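Local coordinates for protein mandelate racemase/muconate lactonizing enzyme (Jannaschia sp., PDB 4J3Z) that has no established substrate but probably abstracts the alpha proton of a carboxylate, as racemases and lactonizing enzymes of the enolase superfamily do, at residues G218-A223 / S247-H252; A225-D230 / T253-A258; D230-E235 / L331-A336; G276-Q281 / F303-A308. One frame throughout, in Å; residues are numbered along the deposited sequence. Where two conformers were deposited one is given.

Contact 1 (G218-A223 / S247-H252); sequences GAIRLA and SEVAAH
Ile220 holds CG1 beside its backbone N and CG2 anti to it (chi1 -59°), while the His252 ring lies anti to its carbonyl carbon (chi1 -84°), and these settings bring the two side chains together at a slant between their helices. In the modelled conformer of His252, one of two deposited, CG2 of Ile220 stands 3.6 Å from His252 CB and comes up to the imidazole obliquely. The longer branch reaches further while still bordering the histidine: CG1 of Ile220 lies 4.0 Å from Val249 CA, and CD1 of Ile220 extends to 3.8 Å from Glu248 O. Next to Ile220 in the helix, Ala219 adds its CB 4.2 Å from CG2 of Val249, a methyl that also touches Ile220. An alanine in place of Ile220 is likely to open a gap between the helices, leaving Val249 and the His252 ring without the isoleucine branches that pack between them. Helices 216-226 and 246-252 are successive outer helices of the enolase-type barrel and run almost side by side in the same direction, the axes of the short segments 9.4 Å apart and crossing at -20°. In the given conformer, ND1 of His252 donates to Glu248 O at 2.9 Å, in the carbonyl plane though somewhat tilted from the ring plane. That carbonyl accepts from both the backbone N and ND1 of His252, consistent with the way the ring is turned. In this conformer NE2 bonds to Ala250 O of the second subunit, which would link the helix pair to the oligomer interface.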
loop_
_atom_site.group_PDB
_atom_site.type_symbol
_atom_site.label_atom_id
_atom_site.label_comp_id
_atom_site.label_asym_id
_atom_site.label_seq_id
_atom_site.Cartn_x
_atom_site.Cartn_y
_atom_site.Cartn_z
ATOM N N GLY D 218 -8.976 -21.109 -8.046
ATOM C CA GLY D 218 -9.996 -22.142 -8.092
ATOM C C GLY D 218 -11.078 -21.861 -7.076
ATOM O O GLY D 218 -12.273 -21.836 -7.405
ATOM N N ALA D 219 -10.638 -21.628 -5.839
ATOM C CA ALA D 219 -11.518 -21.321 -4.714
ATOM C C ALA D 219 -12.560 -20.241 -5.038
ATOM O O ALA D 219 -13.715 -20.330 -4.613
ATOM C CB ALA D 219 -10.695 -20.920 -3.505
ATOM N N ILE D 220 -12.140 -19.240 -5.804
ATOM C CA ILE D 220 -13.004 -18.141 -6.209
ATOM C C ILE D 220 -14.112 -18.556 -7.193
ATOM O O ILE D 220 -15.266 -18.158 -7.030
ATOM C CB ILE D 220 -12.175 -16.987 -6.790
ATOM C CG1 ILE D 220 -11.164 -16.506 -5.732
ATOM C CG2 ILE D 220 -13.099 -15.875 -7.301
ATOM C CD1 ILE D 220 -9.964 -15.764 -6.294
ATOM N N ARG D 221 -13.762 -19.349 -8.203
ATOM C CA ARG D 221 -14.760 -19.985 -9.064
ATOM C C ARG D 221 -15.803 -20.748 -8.248
ATOM O O ARG D 221 -16.985 -20.683 -8.554
ATOM C CB ARG D 221 -14.101 -20.952 -10.047
ATOM C CG ARG D 221 -13.340 -20.288 -11.185
ATOM C CD ARG D 221 -12.596 -21.340 -11.989
ATOM N NE ARG D 221 -13.508 -22.225 -12.719
ATOM C CZ ARG D 221 -13.203 -23.453 -13.123
ATOM N NH1 ARG D 221 -12.004 -23.968 -12.858
ATOM N NH2 ARG D 221 -14.094 -24.173 -13.787
ATOM N N LEU D 222 -15.361 -21.460 -7.209
ATOM C CA LEU D 222 -16.261 -22.276 -6.388
ATOM C C LEU D 222 -17.155 -21.390 -5.532
ATOM O O LEU D 222 -18.378 -21.598 -5.461
ATOM C CB LEU D 222 -15.454 -23.245 -5.515
ATOM C CG LEU D 222 -16.166 -24.291 -4.651
ATOM C CD1 LEU D 222 -17.140 -25.121 -5.466
ATOM C CD2 LEU D 222 -15.119 -25.182 -3.997
ATOM N N ALA D 223 -16.539 -20.387 -4.903
ATOM C CA ALA D 223 -17.247 -19.406 -4.086
ATOM C C ALA D 223 -18.353 -18.706 -4.876
ATOM O O ALA D 223 -19.385 -18.327 -4.316
ATOM C CB ALA D 223 -16.264 -18.391 -3.532
ATOM N N SER D 247 -6.154 -13.329 1.056
ATOM C CA SER D 247 -6.470 -11.961 0.628
ATOM C C SER D 247 -7.247 -11.862 -0.689
ATOM O O SER D 247 -8.282 -11.224 -0.730
ATOM C CB SER D 247 -5.175 -11.127 0.558
ATOM O OG SER D 247 -5.450 -9.747 0.420
ATOM N N GLU D 248 -6.745 -12.491 -1.750
ATOM C CA GLU D 248 -7.390 -12.461 -3.079
ATOM C C GLU D 248 -8.749 -13.178 -3.113
ATOM O O GLU D 248 -9.649 -12.792 -3.869
ATOM C CB GLU D 248 -6.454 -13.036 -4.156
ATOM C CG GLU D 248 -6.072 -14.503 -3.963
ATOM C CD GLU D 248 -4.759 -14.882 -4.644
ATOM O OE1 GLU D 248 -3.731 -14.995 -3.936
ATOM O OE2 GLU D 248 -4.747 -15.072 -5.882
ATOM N N VAL D 249 -8.876 -14.222 -2.301
ATOM C CA VAL D 249 -10.090 -15.019 -2.203
ATOM C C VAL D 249 -11.156 -14.236 -1.430
ATOM O O VAL D 249 -12.315 -14.141 -1.867
ATOM C CB VAL D 249 -9.793 -16.362 -1.492
ATOM C CG1 VAL D 249 -11.066 -17.051 -1.027
ATOM C CG2 VAL D 249 -8.970 -17.276 -2.386
ATOM N N ALA D 250 -10.749 -13.677 -0.287
ATOM C CA ALA D 250 -11.630 -12.866 0.538
ATOM C C ALA D 250 -12.123 -11.642 -0.212
ATOM O O ALA D 250 -13.252 -11.205 -0.004
ATOM C CB ALA D 250 -10.933 -12.454 1.830
ATOM N N ALA D 251 -11.278 -11.093 -1.080
ATOM C CA ALA D 251 -11.645 -9.903 -1.837
ATOM C C ALA D 251 -12.700 -10.212 -2.916
ATOM O O ALA D 251 -13.631 -9.417 -3.113
ATOM C CB ALA D 251 -10.409 -9.237 -2.438
ATOM N N HIS D 252 -12.572 -11.350 -3.608
ATOM C CA HIS D 252 -13.463 -11.774 -4.688
ATOM C C HIS D 252 -14.772 -12.438 -4.254
ATOM O O HIS D 252 -15.618 -12.737 -5.084
ATOM C CB HIS D 252 -12.721 -12.763 -5.578
ATOM C CG HIS D 252 -11.858 -12.119 -6.613
ATOM N ND1 HIS D 252 -10.600 -11.631 -6.335
ATOM C CD2 HIS D 252 -12.068 -11.899 -7.930
ATOM C CE1 HIS D 252 -10.073 -11.133 -7.439
ATOM N NE2 HIS D 252 -10.944 -11.285 -8.421
#

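Contact 2 (A225-D230 / T253-A258); sequences AIEPYD and TSIPIA
Glu227 sends an extended side chain across to Thr253 and Ser254, its first torsion strained away from the usual staggered values (chi1 -99°). OE2 of this carboxylate receives the Thr253 hydroxyl proton over 2.6 Å between OG1 and OE2, the hydroxyl arriving on the anti side and a little out of plane. OG1 of Thr253, anti to the backbone N, is turned toward the glutamate. Ser254 N also donates to Glu227 OE2, at 3.2 Å and nearly straight (164°), but from above the carboxylate plane and from the face opposite to the threonine. The Ser254 hydroxyl lies farther off, OG to OE2 of Glu227 being 3.4 Å, and gives at most a weak bond. Beside these polar groups, Ile255 CD1 touches the aliphatic part of the glutamate, 3.7 Å from Glu227 CG. The two isoleucines cross at about a right angle. CG1 of Ile226, between its backbone N and carbonyl carbon (chi1 61°), meets Ile255 CD1 at 3.8 Å. The contact thus joins the last turn of helix 216-226 and the 3-10 turn after it to the loop leading into barrel strand 257-259. A glutamine in place of Glu227 would probably weaken the bonds from Thr253 and Ser254 and leave Lys224 without the charge it pairs with at OE1. Two firm donors on one oxygen and a lysine on the other would be expected to favour the ionised carboxylate.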
loop_
_atom_site.group_PDB
_atom_site.type_symbol
_atom_site.label_atom_id
_atom_site.label_comp_id
_atom_site.label_asym_id
_atom_site.label_seq_id
_atom_site.Cartn_x
_atom_site.Cartn_y
_atom_site.Cartn_z
ATOM N N ALA D 225 -20.135 -20.163 -7.306
ATOM C CA ALA D 225 -21.258 -21.095 -7.532
ATOM C C ALA D 225 -22.136 -21.228 -6.304
ATOM O O ALA D 225 -23.350 -21.421 -6.417
ATOM C CB ALA D 225 -20.759 -22.462 -7.958
ATOM N N ILE D 226 -21.529 -21.127 -5.128
ATOM C CA ILE D 226 -22.269 -21.315 -3.883
ATOM C C ILE D 226 -22.781 -20.031 -3.224
ATOM O O ILE D 226 -23.569 -20.096 -2.286
ATOM C CB ILE D 226 -21.473 -22.157 -2.870
ATOM C CG1 ILE D 226 -20.156 -21.450 -2.502
ATOM C CG2 ILE D 226 -21.263 -23.566 -3.427
ATOM C CD1 ILE D 226 -19.329 -22.159 -1.447
ATOM N N GLU D 227 -22.363 -18.870 -3.722
ATOM C CA GLU D 227 -22.846 -17.602 -3.168
ATOM C C GLU D 227 -24.366 -17.457 -3.105
ATOM O O GLU D 227 -24.891 -17.080 -2.046
ATOM C CB GLU D 227 -22.257 -16.411 -3.906
ATOM C CG GLU D 227 -21.085 -15.770 -3.197
ATOM C CD GLU D 227 -20.379 -14.789 -4.093
ATOM O OE1 GLU D 227 -20.951 -14.464 -5.154
ATOM O OE2 GLU D 227 -19.262 -14.356 -3.744
ATOM N N PRO D 228 -25.079 -17.729 -4.228
ATOM C CA PRO D 228 -26.539 -17.599 -4.189
ATOM C C PRO D 228 -27.212 -18.318 -3.009
ATOM O O PRO D 228 -28.340 -17.973 -2.646
ATOM C CB PRO D 228 -26.979 -18.227 -5.513
ATOM C CG PRO D 228 -25.839 -17.960 -6.438
ATOM C CD PRO D 228 -24.601 -18.047 -5.591
ATOM N N TYR D 229 -26.538 -19.279 -2.411
ATOM C CA TYR D 229 -27.084 -19.996 -1.303
ATOM C C TYR D 229 -26.727 -19.464 0.052
ATOM O O TYR D 229 -27.144 -19.990 1.030
ATOM C CB TYR D 229 -26.775 -21.468 -1.406
ATOM C CG TYR D 229 -26.986 -21.957 -2.765
ATOM C CD1 TYR D 229 -28.248 -22.173 -3.239
ATOM C CD2 TYR D 229 -25.933 -22.133 -3.619
ATOM C CE1 TYR D 229 -28.451 -22.580 -4.520
ATOM C CE2 TYR D 229 -26.134 -22.541 -4.890
ATOM C CZ TYR D 229 -27.393 -22.762 -5.325
ATOM O OH TYR D 229 -27.583 -23.172 -6.573
ATOM N N ASP D 230 -25.971 -18.375 0.067
ATOM C CA ASP D 230 -25.578 -17.678 1.291
ATOM C C ASP D 230 -24.948 -18.502 2.399
ATOM O O ASP D 230 -25.449 -18.533 3.516
ATOM C CB ASP D 230 -26.669 -16.776 1.863
ATOM C CG ASP D 230 -26.151 -15.916 3.001
ATOM O OD1 ASP D 230 -25.048 -15.368 2.868
ATOM O OD2 ASP D 230 -26.817 -15.800 4.037
ATOM N N THR D 253 -14.904 -12.757 -2.977
ATOM C CA THR D 253 -16.147 -13.380 -2.558
ATOM C C THR D 253 -16.728 -12.667 -1.357
ATOM O O THR D 253 -15.991 -12.142 -0.517
ATOM C CB THR D 253 -16.043 -14.920 -2.359
ATOM O OG1 THR D 253 -17.360 -15.487 -2.335
ATOM C CG2 THR D 253 -15.312 -15.285 -1.074
ATOM N N SER D 254 -18.057 -12.623 -1.324
ATOM C CA SER D 254 -18.814 -12.037 -0.234
ATOM C C SER D 254 -19.006 -13.029 0.911
ATOM O O SER D 254 -19.633 -12.694 1.921
ATOM C CB SER D 254 -20.183 -11.597 -0.750
ATOM O OG SER D 254 -20.905 -12.709 -1.244
ATOM N N ILE D 255 -18.496 -14.253 0.742
ATOM C CA ILE D 255 -18.650 -15.302 1.750
ATOM C C ILE D 255 -17.523 -15.194 2.767
ATOM O O ILE D 255 -16.361 -15.292 2.395
ATOM C CB ILE D 255 -18.608 -16.718 1.134
ATOM C CG1 ILE D 255 -19.721 -16.898 0.093
ATOM C CG2 ILE D 255 -18.719 -17.777 2.228
ATOM C CD1 ILE D 255 -19.482 -18.067 -0.838
ATOM N N PRO D 256 -17.856 -14.998 4.056
ATOM C CA PRO D 256 -16.823 -14.952 5.096
ATOM C C PRO D 256 -15.844 -16.130 4.999
ATOM O O PRO D 256 -16.255 -17.245 4.672
ATOM C CB PRO D 256 -17.620 -15.024 6.411
ATOM C CG PRO D 256 -19.074 -15.081 6.037
ATOM C CD PRO D 256 -19.203 -14.735 4.589
ATOM N N ILE D 257 -14.558 -15.878 5.265
ATOM C CA ILE D 257 -13.534 -16.919 5.131
ATOM C C ILE D 257 -13.079 -17.435 6.484
ATOM O O ILE D 257 -12.500 -16.691 7.279
ATOM C CB ILE D 257 -12.317 -16.469 4.275
ATOM C CG1 ILE D 257 -12.771 -15.789 2.972
ATOM C CG2 ILE D 257 -11.403 -17.654 3.957
ATOM C CD1 ILE D 257 -13.435 -16.703 1.954
ATOM N N ALA D 258 -13.329 -18.698 6.719
ATOM C CA ALA D 258 -12.913 -19.358 7.915
ATOM C C ALA D 258 -11.753 -20.301 7.699
ATOM O O ALA D 258 -11.651 -20.894 6.702
ATOM C CB ALA D 258 -14.075 -20.055 8.530
#

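Contact 3 (D230-E235 / L331-A336); sequences DPLWYE and LLMVEA
Trp233, whose indole packs against Leu332 and Met333, uses its NE1 for a weak bond to Glu235 OE1, 3.3 Å long, two residues along its own strand. The pyrrole side of the indole is turned toward the glutamate, and the benzo side toward the other segment. There CD2 of Leu332 comes to the ring edge, 3.7 Å from Trp233 CZ3 and near the ring plane, as the two side chains slide past each other in opposite directions. The same methyl meets CD2 of Leu232 at 3.6 Å, so it is wedged between the leucine and the tryptophan. Met333 bends at its last torsion (chi3 88°), and this turns CE to meet Leu232 CD1 tip to tip at 3.7 Å. Its SD stands 5.1 Å from the centroid of the six-membered ring of Trp233, well off the ring normal, an oblique Met-aromatic contact. Farther along, Glu235 and Glu335 have their OE2 atoms 5.3 Å apart. Lys166 forms a salt bridge with Glu335 and a long, weak ion pair with Glu235; all three probably lie near the active site, which enolase-superfamily enzymes have at the barrel's interior. Strands 233-235 and 334-336 are not neighbours but lie four places apart round the eight-stranded barrel, so these side chains meet across its interior, with Ile279 of strand 279-280, Leu207 of strand 205-209 and Tyr129 of strand 125-131 packed around them.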
loop_
_atom_site.group_PDB
_atom_site.type_symbol
_atom_site.label_atom_id
_atom_site.label_comp_id
_atom_site.label_asym_id
_atom_site.label_seq_id
_atom_site.Cartn_x
_atom_site.Cartn_y
_atom_site.Cartn_z
ATOM N N ASP D 230 -25.971 -18.375 0.067
ATOM C CA ASP D 230 -25.578 -17.678 1.291
ATOM C C ASP D 230 -24.948 -18.502 2.399
ATOM O O ASP D 230 -25.449 -18.533 3.516
ATOM C CB ASP D 230 -26.669 -16.776 1.863
ATOM C CG ASP D 230 -26.151 -15.916 3.001
ATOM O OD1 ASP D 230 -25.048 -15.368 2.868
ATOM O OD2 ASP D 230 -26.817 -15.800 4.037
ATOM N N PRO D 231 -23.870 -19.201 2.086
ATOM C CA PRO D 231 -23.190 -19.986 3.143
ATOM C C PRO D 231 -22.572 -19.093 4.218
ATOM O O PRO D 231 -21.969 -18.059 3.884
ATOM C CB PRO D 231 -22.079 -20.711 2.387
ATOM C CG PRO D 231 -21.816 -19.865 1.186
ATOM C CD PRO D 231 -23.118 -19.200 0.817
ATOM N N LEU D 232 -22.715 -19.483 5.489
ATOM C CA LEU D 232 -22.162 -18.700 6.603
ATOM C C LEU D 232 -20.653 -18.567 6.516
ATOM O O LEU D 232 -20.092 -17.560 6.983
ATOM C CB LEU D 232 -22.540 -19.293 7.963
ATOM C CG LEU D 232 -22.295 -18.451 9.230
ATOM C CD1 LEU D 232 -23.214 -18.860 10.362
ATOM C CD2 LEU D 232 -20.861 -18.533 9.704
ATOM N N TRP D 233 -19.990 -19.580 5.952
ATOM C CA TRP D 233 -18.554 -19.493 5.738
ATOM C C TRP D 233 -17.996 -20.387 4.633
ATOM O O TRP D 233 -18.618 -21.371 4.223
ATOM C CB TRP D 233 -17.764 -19.656 7.055
ATOM C CG TRP D 233 -17.665 -21.048 7.666
ATOM C CD1 TRP D 233 -17.451 -22.234 7.013
ATOM C CD2 TRP D 233 -17.697 -21.366 9.067
ATOM N NE1 TRP D 233 -17.376 -23.271 7.917
ATOM C CE2 TRP D 233 -17.525 -22.766 9.184
ATOM C CE3 TRP D 233 -17.874 -20.605 10.234
ATOM C CZ2 TRP D 233 -17.525 -23.421 10.423
ATOM C CZ3 TRP D 233 -17.865 -21.258 11.466
ATOM C CH2 TRP D 233 -17.700 -22.659 11.544
ATOM N N TYR D 234 -16.820 -20.006 4.153
ATOM C CA TYR D 234 -16.036 -20.782 3.221
ATOM C C TYR D 234 -14.741 -21.140 3.950
ATOM O O TYR D 234 -13.901 -20.270 4.218
ATOM C CB TYR D 234 -15.758 -19.950 1.971
ATOM C CG TYR D 234 -15.122 -20.688 0.822
ATOM C CD1 TYR D 234 -14.778 -22.031 0.921
ATOM C CD2 TYR D 234 -14.868 -20.035 -0.376
ATOM C CE1 TYR D 234 -14.184 -22.698 -0.140
ATOM C CE2 TYR D 234 -14.277 -20.694 -1.443
ATOM C CZ TYR D 234 -13.937 -22.024 -1.317
ATOM O OH TYR D 234 -13.358 -22.682 -2.380
ATOM N N GLU D 235 -14.631 -22.376 4.384
ATOM C CA GLU D 235 -13.576 -22.772 5.282
ATOM C C GLU D 235 -12.453 -23.451 4.549
ATOM O O GLU D 235 -12.674 -24.304 3.782
ATOM C CB GLU D 235 -14.157 -23.611 6.412
ATOM C CG GLU D 235 -13.240 -24.625 7.027
ATOM C CD GLU D 235 -13.942 -25.644 7.859
ATOM O OE1 GLU D 235 -15.147 -25.725 7.776
ATOM O OE2 GLU D 235 -13.261 -26.358 8.587
ATOM N N LEU D 331 -17.193 -15.474 20.264
ATOM C CA LEU D 331 -17.475 -16.849 19.865
ATOM C C LEU D 331 -18.648 -16.927 18.891
ATOM O O LEU D 331 -19.726 -16.405 19.167
ATOM C CB LEU D 331 -17.780 -17.726 21.083
ATOM C CG LEU D 331 -17.938 -19.206 20.712
ATOM C CD1 LEU D 331 -16.587 -19.912 20.730
ATOM C CD2 LEU D 331 -18.920 -19.882 21.644
ATOM N N LEU D 332 -18.433 -17.578 17.752
ATOM C CA LEU D 332 -19.531 -17.875 16.840
ATOM C C LEU D 332 -20.162 -19.246 17.144
ATOM O O LEU D 332 -21.358 -19.321 17.434
ATOM C CB LEU D 332 -19.079 -17.766 15.387
ATOM C CG LEU D 332 -20.102 -18.118 14.309
ATOM C CD1 LEU D 332 -21.261 -17.132 14.259
ATOM C CD2 LEU D 332 -19.395 -18.212 12.971
ATOM N N MET D 333 -19.366 -20.317 17.089
ATOM C CA MET D 333 -19.854 -21.673 17.399
ATOM C C MET D 333 -18.738 -22.692 17.561
ATOM O O MET D 333 -17.695 -22.594 16.912
ATOM C CB MET D 333 -20.843 -22.176 16.331
ATOM C CG MET D 333 -20.306 -22.172 14.903
ATOM S SD MET D 333 -21.558 -22.485 13.645
ATOM C CE MET D 333 -22.158 -20.830 13.331
ATOM N N VAL D 334 -18.972 -23.669 18.439
ATOM C CA VAL D 334 -18.125 -24.856 18.551
ATOM C C VAL D 334 -18.552 -25.929 17.540
ATOM O O VAL D 334 -19.740 -26.182 17.367
ATOM C CB VAL D 334 -18.176 -25.481 19.967
ATOM C CG1 VAL D 334 -17.463 -24.604 20.986
ATOM C CG2 VAL D 334 -19.615 -25.753 20.399
ATOM N N GLU D 335 -17.571 -26.531 16.865
ATOM C CA GLU D 335 -17.770 -27.737 16.053
ATOM C C GLU D 335 -17.974 -28.904 16.992
ATOM O O GLU D 335 -17.217 -29.048 17.963
ATOM C CB GLU D 335 -16.531 -28.002 15.199
ATOM C CG GLU D 335 -16.636 -29.165 14.219
ATOM C CD GLU D 335 -15.456 -29.219 13.254
ATOM O OE1 GLU D 335 -14.310 -28.957 13.684
ATOM O OE2 GLU D 335 -15.668 -29.516 12.060
ATOM N N ALA D 336 -18.981 -29.734 16.727
ATOM C CA ALA D 336 -19.249 -30.873 17.621
ATOM C C ALA D 336 -19.250 -32.221 16.904
ATOM O O ALA D 336 -19.578 -32.294 15.727
ATOM C CB ALA D 336 -20.562 -30.668 18.369
#

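Contact 4 (G276-Q281 / F303-A308); sequences GARILQ and FGAQLA
Arg278 folds back beside Phe303 at the start of the paired strands, its chain bent at the second torsion (chi2 -65°) so that the guanidinium lies with one face beneath Phe303 O. The nearest atom, NE of Arg278, is 3.4 Å from Phe303 O, but the angle is too poor for a hydrogen bond. NH1 of Arg278 instead bonds to Ala277 O at 2.7 Å, from above the carbonyl plane, and also to Leu273 O, while NE forms a salt bridge with Glu248 of the third subunit. The guanidinium is therefore held from several directions at once. Beyond it the strands run parallel, and the side chains alternate: Ile279 and Gln306 share one face of the sheet, Leu280 and Leu307 the other. CG2 of Ile279, on the Ile279 and Gln306 face, meets Ala308 CB, 3.9 Å away. Three backbone bonds of 2.8 to 3.0 Å set the register: Gln306 N to Arg278 O, Leu280 N to Gln306 O and Ala308 N to Leu280 O. Arg278 O takes a second donor, a water 2.8 Å away, which also donates to OE1 of Gln306 and so links the side-chain amide to the backbone of the adjoining strand. Gly304, with positive phi, closes the preceding helix in a Schellman motif. The strands are joined through helix 290-302 as one beta-alpha-beta crossover of the barrel; strand 257-259 flanks strand 279-280, Leu273 of helix 266-274 packs on Leu280 and Ala305, and Trp233 covers Ile279 and Ala308 on the barrel's inner side.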
loop_
_atom_site.group_PDB
_atom_site.type_symbol
_atom_site.label_atom_id
_atom_site.label_comp_id
_atom_site.label_asym_id
_atom_site.label_seq_id
_atom_site.Cartn_x
_atom_site.Cartn_y
_atom_site.Cartn_z
ATOM N N GLY D 276 -7.251 -11.564 5.632
ATOM C CA GLY D 276 -8.670 -11.478 5.332
ATOM C C GLY D 276 -9.610 -12.511 5.923
ATOM O O GLY D 276 -10.831 -12.371 5.802
ATOM N N ALA D 277 -9.072 -13.552 6.550
ATOM C CA ALA D 277 -9.925 -14.493 7.257
ATOM C C ALA D 277 -10.647 -13.734 8.354
ATOM O O ALA D 277 -10.044 -12.913 9.038
ATOM C CB ALA D 277 -9.107 -15.634 7.848
ATOM N N ARG D 278 -11.944 -13.992 8.516
ATOM C CA ARG D 278 -12.693 -13.348 9.596
ATOM C C ARG D 278 -13.258 -14.362 10.567
ATOM O O ARG D 278 -13.900 -14.002 11.560
ATOM C CB ARG D 278 -13.784 -12.419 9.043
ATOM C CG ARG D 278 -13.262 -11.104 8.453
ATOM C CD ARG D 278 -12.609 -10.221 9.517
ATOM N NE ARG D 278 -11.865 -9.091 8.943
ATOM C CZ ARG D 278 -10.562 -9.106 8.670
ATOM N NH1 ARG D 278 -9.842 -10.193 8.925
ATOM N NH2 ARG D 278 -9.972 -8.028 8.155
ATOM N N ILE D 279 -13.024 -15.640 10.288
ATOM C CA ILE D 279 -13.402 -16.694 11.224
ATOM C C ILE D 279 -12.228 -17.623 11.402
ATOM O O ILE D 279 -11.788 -18.252 10.445
ATOM C CB ILE D 279 -14.634 -17.493 10.744
ATOM C CG1 ILE D 279 -15.762 -16.545 10.330
ATOM C CG2 ILE D 279 -15.077 -18.494 11.806
ATOM C CD1 ILE D 279 -17.098 -17.223 10.126
ATOM N N LEU D 280 -11.712 -17.687 12.630
ATOM C CA LEU D 280 -10.564 -18.543 12.955
ATOM C C LEU D 280 -11.037 -19.771 13.691
ATOM O O LEU D 280 -11.874 -19.684 14.586
ATOM C CB LEU D 280 -9.539 -17.805 13.824
ATOM C CG LEU D 280 -9.046 -16.465 13.286
ATOM C CD1 LEU D 280 -8.069 -15.862 14.275
ATOM C CD2 LEU D 280 -8.424 -16.611 11.900
ATOM N N GLN D 281 -10.472 -20.914 13.318
ATOM C CA GLN D 281 -10.885 -22.191 13.868
ATOM C C GLN D 281 -9.665 -22.923 14.384
ATOM O O GLN D 281 -9.131 -23.795 13.715
ATOM C CB GLN D 281 -11.601 -23.025 12.803
ATOM C CG GLN D 281 -12.521 -22.222 11.894
ATOM C CD GLN D 281 -12.920 -22.996 10.663
ATOM O OE1 GLN D 281 -12.074 -23.534 9.948
ATOM N NE2 GLN D 281 -14.213 -23.064 10.408
ATOM N N PHE D 303 -9.518 -7.567 14.955
ATOM C CA PHE D 303 -9.819 -7.510 13.522
ATOM C C PHE D 303 -11.318 -7.616 13.233
ATOM O O PHE D 303 -11.736 -7.788 12.074
ATOM C CB PHE D 303 -9.083 -8.640 12.791
ATOM C CG PHE D 303 -7.619 -8.369 12.566
ATOM C CD1 PHE D 303 -7.191 -7.686 11.432
ATOM C CD2 PHE D 303 -6.668 -8.809 13.474
ATOM C CE1 PHE D 303 -5.847 -7.441 11.219
ATOM C CE2 PHE D 303 -5.325 -8.565 13.267
ATOM C CZ PHE D 303 -4.912 -7.881 12.144
ATOM N N GLY D 304 -12.128 -7.525 14.286
ATOM C CA GLY D 304 -13.581 -7.693 14.171
ATOM C C GLY D 304 -13.944 -9.104 13.750
ATOM O O GLY D 304 -15.054 -9.348 13.256
ATOM N N ALA D 305 -13.005 -10.029 13.949
ATOM C CA ALA D 305 -13.192 -11.434 13.585
ATOM C C ALA D 305 -13.823 -12.238 14.721
ATOM O O ALA D 305 -13.954 -11.737 15.844
ATOM C CB ALA D 305 -11.863 -12.050 13.163
ATOM N N GLN D 306 -14.184 -13.490 14.425
ATOM C CA GLN D 306 -14.851 -14.386 15.383
ATOM C C GLN D 306 -14.106 -15.717 15.550
ATOM O O GLN D 306 -13.298 -16.101 14.692
ATOM C CB GLN D 306 -16.293 -14.660 14.932
ATOM C CG GLN D 306 -17.226 -13.464 15.021
ATOM C CD GLN D 306 -18.634 -13.775 14.529
ATOM O OE1 GLN D 306 -18.829 -14.190 13.389
ATOM N NE2 GLN D 306 -19.618 -13.568 15.388
ATOM N N LEU D 307 -14.407 -16.427 16.642
ATOM C CA LEU D 307 -13.774 -17.717 16.951
ATOM C C LEU D 307 -14.714 -18.913 16.817
ATOM O O LEU D 307 -15.846 -18.890 17.322
ATOM C CB LEU D 307 -13.201 -17.704 18.360
ATOM C CG LEU D 307 -12.414 -18.952 18.753
ATOM C CD1 LEU D 307 -10.924 -18.716 18.529
ATOM C CD2 LEU D 307 -12.708 -19.333 20.199
ATOM N N ALA D 308 -14.227 -19.964 16.157
ATOM C CA ALA D 308 -15.017 -21.176 15.935
ATOM C C ALA D 308 -14.191 -22.435 16.201
ATOM O O ALA D 308 -13.749 -23.101 15.253
ATOM C CB ALA D 308 -15.570 -21.188 14.512
HETATM O O HOH W 1 -16.649 -13.320 11.333
#

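Overall arrangement
Following the chain from the N terminus, helix 216-226 opens contact 1 and its last turn opens contact 2; segment 230-235, which leads into strand 233-235, then opens contact 3 and shares Asp230 with contact 2. Residues 247-252 close contact 1 and residues 253-258 close contact 2, so these two loops cross each other, and both cross the loop of contact 3, which stays open until residues 331-336. Contact 4, from 276-281 to 303-308, follows contacts 1 and 2 in series and is nested inside contact 3. Contact 1 packs two outer helices together, contact 2 ties the first to the loop before strand 257-259, contact 4 pairs adjacent strands, and contact 3 spans the interior.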